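Local atomic coordinates of putative polyphosphate kinase 2 family protein (Arthrobacter aurescens, PDB entry 3RHF), a protein that is probably a polyphosphate kinase of the PPK2 family, expected to transfer phosphate between polyphosphate and nucleotides. Residues N72-L77 with P130-M134; I125-V129 with F170-L174. All coordinates share one frame; numbering follows the deposited sequence.

Contact 1 of 2, residues N72-L77 with P130-M134; sequences NPKRLL and PAAGM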
loop_
_atom_site.group_PDB
_atom_site.type_symbol
_atom_site.label_atom_id
_atom_site.label_comp_id
_atom_site.label_asym_id
_atom_site.label_seq_id
_atom_site.Cartn_x
_atom_site.Cartn_y
_atom_site.Cartn_z
ATOM N N ASN A 72 22.019 1.044 6.869
ATOM C CA ASN A 72 22.331 0.580 5.510
ATOM C C ASN A 72 21.805 1.561 4.474
ATOM O O ASN A 72 20.678 2.019 4.576
ATOM C CB ASN A 72 21.744 -0.809 5.253
ATOM C CG ASN A 72 22.470 -1.536 4.149
ATOM O OD1 ASN A 72 22.701 -0.976 3.090
ATOM N ND2 ASN A 72 22.876 -2.767 4.405
ATOM N N PRO A 73 22.618 1.905 3.477
ATOM C CA PRO A 73 22.053 2.852 2.527
ATOM C C PRO A 73 21.266 2.231 1.377
ATOM O O PRO A 73 20.702 2.972 0.563
ATOM C CB PRO A 73 23.294 3.579 1.977
ATOM C CG PRO A 73 24.405 2.632 2.125
ATOM C CD PRO A 73 24.080 1.745 3.291
ATOM N N LYS A 74 21.192 0.915 1.284
ATOM C CA LYS A 74 20.637 0.330 0.089
ATOM C C LYS A 74 19.137 0.491 0.032
ATOM O O LYS A 74 18.477 0.549 1.040
ATOM C CB LYS A 74 21.024 -1.127 -0.031
ATOM C CG LYS A 74 22.522 -1.384 -0.282
ATOM C CD LYS A 74 22.744 -2.897 -0.412
ATOM C CE LYS A 74 24.144 -3.424 0.076
ATOM N NZ LYS A 74 24.062 -4.301 1.318
ATOM N N ARG A 75 18.604 0.587 -1.180
ATOM C CA ARG A 75 17.182 0.750 -1.404
ATOM C C ARG A 75 16.889 0.268 -2.811
ATOM O O ARG A 75 17.793 -0.106 -3.524
ATOM C CB ARG A 75 16.811 2.211 -1.276
ATOM C CG ARG A 75 17.510 3.085 -2.299
ATOM C CD ARG A 75 17.614 4.512 -1.814
ATOM N NE ARG A 75 18.832 4.680 -1.055
ATOM C CZ ARG A 75 19.159 5.756 -0.372
ATOM N NH1 ARG A 75 20.309 5.772 0.259
ATOM N NH2 ARG A 75 18.350 6.804 -0.307
ATOM N N LEU A 76 15.632 0.292 -3.208
ATOM C CA LEU A 76 15.245 -0.259 -4.469
ATOM C C LEU A 76 14.175 0.580 -5.124
ATOM O O LEU A 76 13.358 1.177 -4.469
ATOM C CB LEU A 76 14.767 -1.712 -4.257
ATOM C CG LEU A 76 14.709 -2.601 -5.521
ATOM C CD1 LEU A 76 15.273 -3.966 -5.315
ATOM C CD2 LEU A 76 13.323 -2.732 -5.985
ATOM N N LEU A 77 14.186 0.610 -6.446
ATOM C CA LEU A 77 13.260 1.419 -7.247
ATOM C C LEU A 77 12.813 0.591 -8.455
ATOM O O LEU A 77 13.624 0.273 -9.353
ATOM C CB LEU A 77 13.918 2.736 -7.716
ATOM C CG LEU A 77 13.052 3.710 -8.575
ATOM C CD1 LEU A 77 11.744 4.126 -7.857
ATOM C CD2 LEU A 77 13.770 4.958 -9.093
ATOM N N PRO A 130 13.193 6.689 -3.706
ATOM C CA PRO A 130 12.972 6.128 -2.398
ATOM C C PRO A 130 14.123 6.473 -1.419
ATOM O O PRO A 130 15.265 6.725 -1.833
ATOM C CB PRO A 130 12.873 4.652 -2.661
ATOM C CG PRO A 130 13.766 4.435 -3.840
ATOM C CD PRO A 130 13.655 5.681 -4.671
ATOM N N ALA A 131 13.784 6.533 -0.141
ATOM C CA ALA A 131 14.778 6.764 0.886
ATOM C C ALA A 131 15.484 5.418 1.198
ATOM O O ALA A 131 14.996 4.346 0.807
ATOM C CB ALA A 131 14.084 7.343 2.163
ATOM N N ALA A 132 16.626 5.507 1.887
ATOM C CA ALA A 132 17.321 4.338 2.473
ATOM C C ALA A 132 16.365 3.314 3.086
ATOM O O ALA A 132 15.479 3.648 3.835
ATOM C CB ALA A 132 18.325 4.765 3.527
ATOM N N GLY A 133 16.547 2.061 2.736
ATOM C CA GLY A 133 15.710 1.022 3.266
ATOM C C GLY A 133 14.329 0.925 2.656
ATOM O O GLY A 133 13.529 0.092 3.099
HETATM N N MSE A 134 14.025 1.749 1.658
HETATM C CA MSE A 134 12.694 1.740 1.101
HETATM C C MSE A 134 12.652 1.055 -0.254
HETATM O O MSE A 134 13.676 0.966 -0.946
HETATM C CB MSE A 134 12.157 3.141 0.974
HETATM C CG MSE A 134 12.140 3.971 2.274
HETATM SE SE MSE A 134 10.793 3.345 3.548
HETATM C CE MSE A 134 9.129 3.922 2.702
#
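Arg-75 sets its CG between the backbone N and the carbonyl carbon (chi1 62°), and a bend at chi3 (89°) folds the chain over the loop 130-134. This puts CD 3.2 Å from Pro-130 O and lays the guanidinium across the loop. The backbone position alone brings Arg-75 CB within 3.4 Å of Met-134 O. The guanidinium joins two loops. NH2 gives a weak but nearly straight hydrogen bond, 3.4 Å, to Pro-130 O, which sits at the edge of the group and in its plane. NH1 reaches back to Pro-73 O at 2.8 Å, on a lone pair in the carbonyl plane. NE adds a weak bond to the same oxygen, so Pro-73 O is gripped twice by one side chain. Ala-132 N lies over one face of the guanidinium, close to NH2; both are donors, so this is not a hydrogen bond.

The backbones meet as well. Gly-133 N donates to Lys-74 O at 3.0 Å. Leu-76 N donates to Met-134 O at 3.1 Å. Ala-131 to Met-134, the last a selenomethionine, form a type II beta turn, with Gly-133 at the position of positive phi. On the other segment, Asn-72 OD1 accepts from Lys-74 N in an Asx turn. Pro-130 packs against the strand with its ring. Its CG rests 3.3 Å from Leu-76 O. Its CD meets Leu-77 CD1 at 4.0 Å, the two side chains crossing at about a right angle.

The contact marks the start of two neighbouring parallel strands, 75-82 and 135-139, and Leu-76 also bonds to Gly-136 further along. On the other flank, Arg-75 and Leu-77 share backbone bonds with Thr-180 of strand 179-187. Leu-76 packs on helix 250-266, and Gln-105 of strand 104-108 accepts from Ala-131 N.

Contact 2 of 2, residues I125-V129 with F170-L174; sequences IEKQV and FESRL
Phe-170 meets three side chains of segment 125-129 by apolar contact. With CG anti to the backbone N (chi1 177°), its ring is carried off helix 157-176 and in among them. CZ lies 3.9 Å from Val-129 CG1 and 4.1 Å from Ile-125 CG2. CE1 is 3.5 Å from Glu-126 CG. All three groups approach the ring obliquely. Val-129 and Phe-170 run antiparallel alongside each other, whereas the side chains of Ile-125 and Phe-170 cross at about a right angle. Leu-174, one helical turn on from Phe-170, lays its CG over one face of the ring, offset toward the rim. Its CD2 also packs against Val-129 CG1 at 3.8 Å. Val-129 CG1 is thus shared between the ring and the leucine.

The two segments belong to the same helical layer of a three-layer alpha/beta/alpha sandwich of the P-loop NTPase type. Helix 123-126 lies in the connection from strand 104-108 to strand 135-139. Helix 157-176 lies in the next connection, to strand 179-187. Glu-126 to Val-129 form a type I beta turn. Ile-125 also touches Phe-138 of strand 135-139, and Leu-174 touches Ile-181 of strand 179-187.

The charged contact lies beside the apolar one. Glu-126 bends at chi2 (-129°), and its CG passes the ring before the carboxylate turns to Arg-173. OE2 forms a salt bridge with Arg-173 NH2 at 2.5 Å, a length short enough to be doubtful in detail. The carboxylate comes in at the edge of the guanidinium, with the two planes 44° apart. One guanidinium face rests over Phe-170 CA. Arg-173 has a second carboxylate partner: its NH1 forms a salt bridge with Asp-169 of the same helix.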
loop_
_atom_site.group_PDB
_atom_site.type_symbol
_atom_site.label_atom_id
_atom_site.label_comp_id
_atom_site.label_asym_id
_atom_site.label_seq_id
_atom_site.Cartn_x
_atom_site.Cartn_y
_atom_site.Cartn_z
ATOM N N ILE A 125 10.525 13.939 -10.437
ATOM C CA ILE A 125 10.876 12.569 -10.267
ATOM C C ILE A 125 11.842 12.377 -9.107
ATOM O O ILE A 125 11.649 11.453 -8.280
ATOM C CB ILE A 125 11.515 11.970 -11.522
ATOM C CG1 ILE A 125 10.740 12.317 -12.808
ATOM C CG2 ILE A 125 11.552 10.425 -11.364
ATOM C CD1 ILE A 125 9.296 11.742 -12.852
ATOM N N GLU A 126 12.879 13.226 -9.066
ATOM C CA GLU A 126 13.877 13.249 -7.993
ATOM C C GLU A 126 13.242 13.445 -6.632
ATOM O O GLU A 126 13.717 12.867 -5.663
ATOM C CB GLU A 126 14.916 14.371 -8.147
ATOM C CG GLU A 126 15.733 14.321 -9.449
ATOM C CD GLU A 126 17.255 14.405 -9.226
ATOM O OE1 GLU A 126 17.764 13.753 -8.249
ATOM O OE2 GLU A 126 17.916 15.108 -10.042
ATOM N N LYS A 127 12.196 14.262 -6.552
ATOM C CA LYS A 127 11.530 14.402 -5.293
ATOM C C LYS A 127 11.085 13.072 -4.734
ATOM O O LYS A 127 11.028 12.934 -3.546
ATOM C CB LYS A 127 10.299 15.275 -5.389
ATOM C CG LYS A 127 10.587 16.624 -5.916
ATOM C CD LYS A 127 9.677 17.704 -5.285
ATOM C CE LYS A 127 8.170 17.463 -5.442
ATOM N NZ LYS A 127 7.468 18.774 -5.173
ATOM N N GLN A 128 10.724 12.121 -5.592
ATOM C CA GLN A 128 10.031 10.913 -5.142
ATOM C C GLN A 128 10.901 9.686 -5.030
ATOM O O GLN A 128 10.395 8.686 -4.694
ATOM C CB GLN A 128 8.858 10.579 -6.079
ATOM C CG GLN A 128 7.950 11.765 -6.340
ATOM C CD GLN A 128 7.225 12.240 -5.086
ATOM O OE1 GLN A 128 6.748 11.430 -4.284
ATOM N NE2 GLN A 128 7.124 13.564 -4.920
ATOM N N VAL A 129 12.206 9.768 -5.287
ATOM C CA VAL A 129 13.071 8.625 -5.208
ATOM C C VAL A 129 13.074 8.015 -3.811
ATOM O O VAL A 129 12.929 8.712 -2.831
ATOM C CB VAL A 129 14.482 8.991 -5.652
ATOM C CG1 VAL A 129 14.453 9.526 -7.050
ATOM C CG2 VAL A 129 15.147 10.046 -4.699
ATOM N N PHE A 170 20.984 10.704 -14.192
ATOM C CA PHE A 170 20.087 10.480 -13.065
ATOM C C PHE A 170 20.101 9.072 -12.539
ATOM O O PHE A 170 20.377 8.827 -11.336
ATOM C CB PHE A 170 18.713 10.788 -13.520
ATOM C CG PHE A 170 17.669 10.556 -12.534
ATOM C CD1 PHE A 170 17.682 11.211 -11.315
ATOM C CD2 PHE A 170 16.606 9.767 -12.841
ATOM C CE1 PHE A 170 16.655 11.034 -10.400
ATOM C CE2 PHE A 170 15.562 9.609 -11.937
ATOM C CZ PHE A 170 15.599 10.235 -10.714
ATOM N N GLU A 171 19.832 8.104 -13.391
ATOM C CA GLU A 171 19.866 6.717 -12.892
ATOM C C GLU A 171 21.260 6.364 -12.328
ATOM O O GLU A 171 21.404 5.620 -11.382
ATOM C CB GLU A 171 19.431 5.770 -13.996
ATOM C CG GLU A 171 17.950 5.961 -14.255
ATOM C CD GLU A 171 17.399 5.178 -15.455
ATOM O OE1 GLU A 171 18.182 4.405 -16.094
ATOM O OE2 GLU A 171 16.161 5.352 -15.715
ATOM N N SER A 172 22.295 6.916 -12.935
ATOM C CA SER A 172 23.638 6.681 -12.471
ATOM C C SER A 172 23.867 7.323 -11.075
ATOM O O SER A 172 24.549 6.762 -10.225
ATOM C CB SER A 172 24.632 7.195 -13.521
ATOM O OG SER A 172 25.918 7.248 -12.960
ATOM N N ARG A 173 23.265 8.472 -10.821
ATOM C CA ARG A 173 23.415 9.095 -9.515
ATOM C C ARG A 173 22.707 8.236 -8.479
ATOM O O ARG A 173 23.246 7.983 -7.387
ATOM C CB ARG A 173 22.899 10.533 -9.529
ATOM C CG ARG A 173 23.977 11.576 -9.917
ATOM C CD ARG A 173 23.494 12.731 -10.870
ATOM N NE ARG A 173 22.207 13.241 -10.424
ATOM C CZ ARG A 173 21.219 13.648 -11.200
ATOM N NH1 ARG A 173 21.340 13.665 -12.504
ATOM N NH2 ARG A 173 20.085 14.063 -10.636
ATOM N N LEU A 174 21.505 7.774 -8.820
ATOM C CA LEU A 174 20.721 6.990 -7.862
ATOM C C LEU A 174 21.405 5.688 -7.481
ATOM O O LEU A 174 21.407 5.291 -6.322
ATOM C CB LEU A 174 19.335 6.659 -8.388
ATOM C CG LEU A 174 18.325 7.784 -8.511
ATOM C CD1 LEU A 174 17.014 7.093 -8.917
ATOM C CD2 LEU A 174 18.147 8.663 -7.259
#

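Overall arrangement
The segments of contacts 1 and 2 alternate along the chain, and the second segment of contact 1 directly follows the first of contact 2 at Val-129 and Pro-130. The centres of the contacts are about 12 Å apart. They touch where Leu-77 CD2 packs on Leu-174 CD1 at 3.9 Å, joining strand 75-82 to helix 157-176. Contact 1 belongs to the sheet and the loops that lead into its strands; contact 2 belongs to the helical layer beside it. In P-loop proteins the nucleotide site usually lies at the C-terminal ends of the parallel strands. Contact 1, at the start of strand 75-82, is therefore probably at the opposite end from any such site.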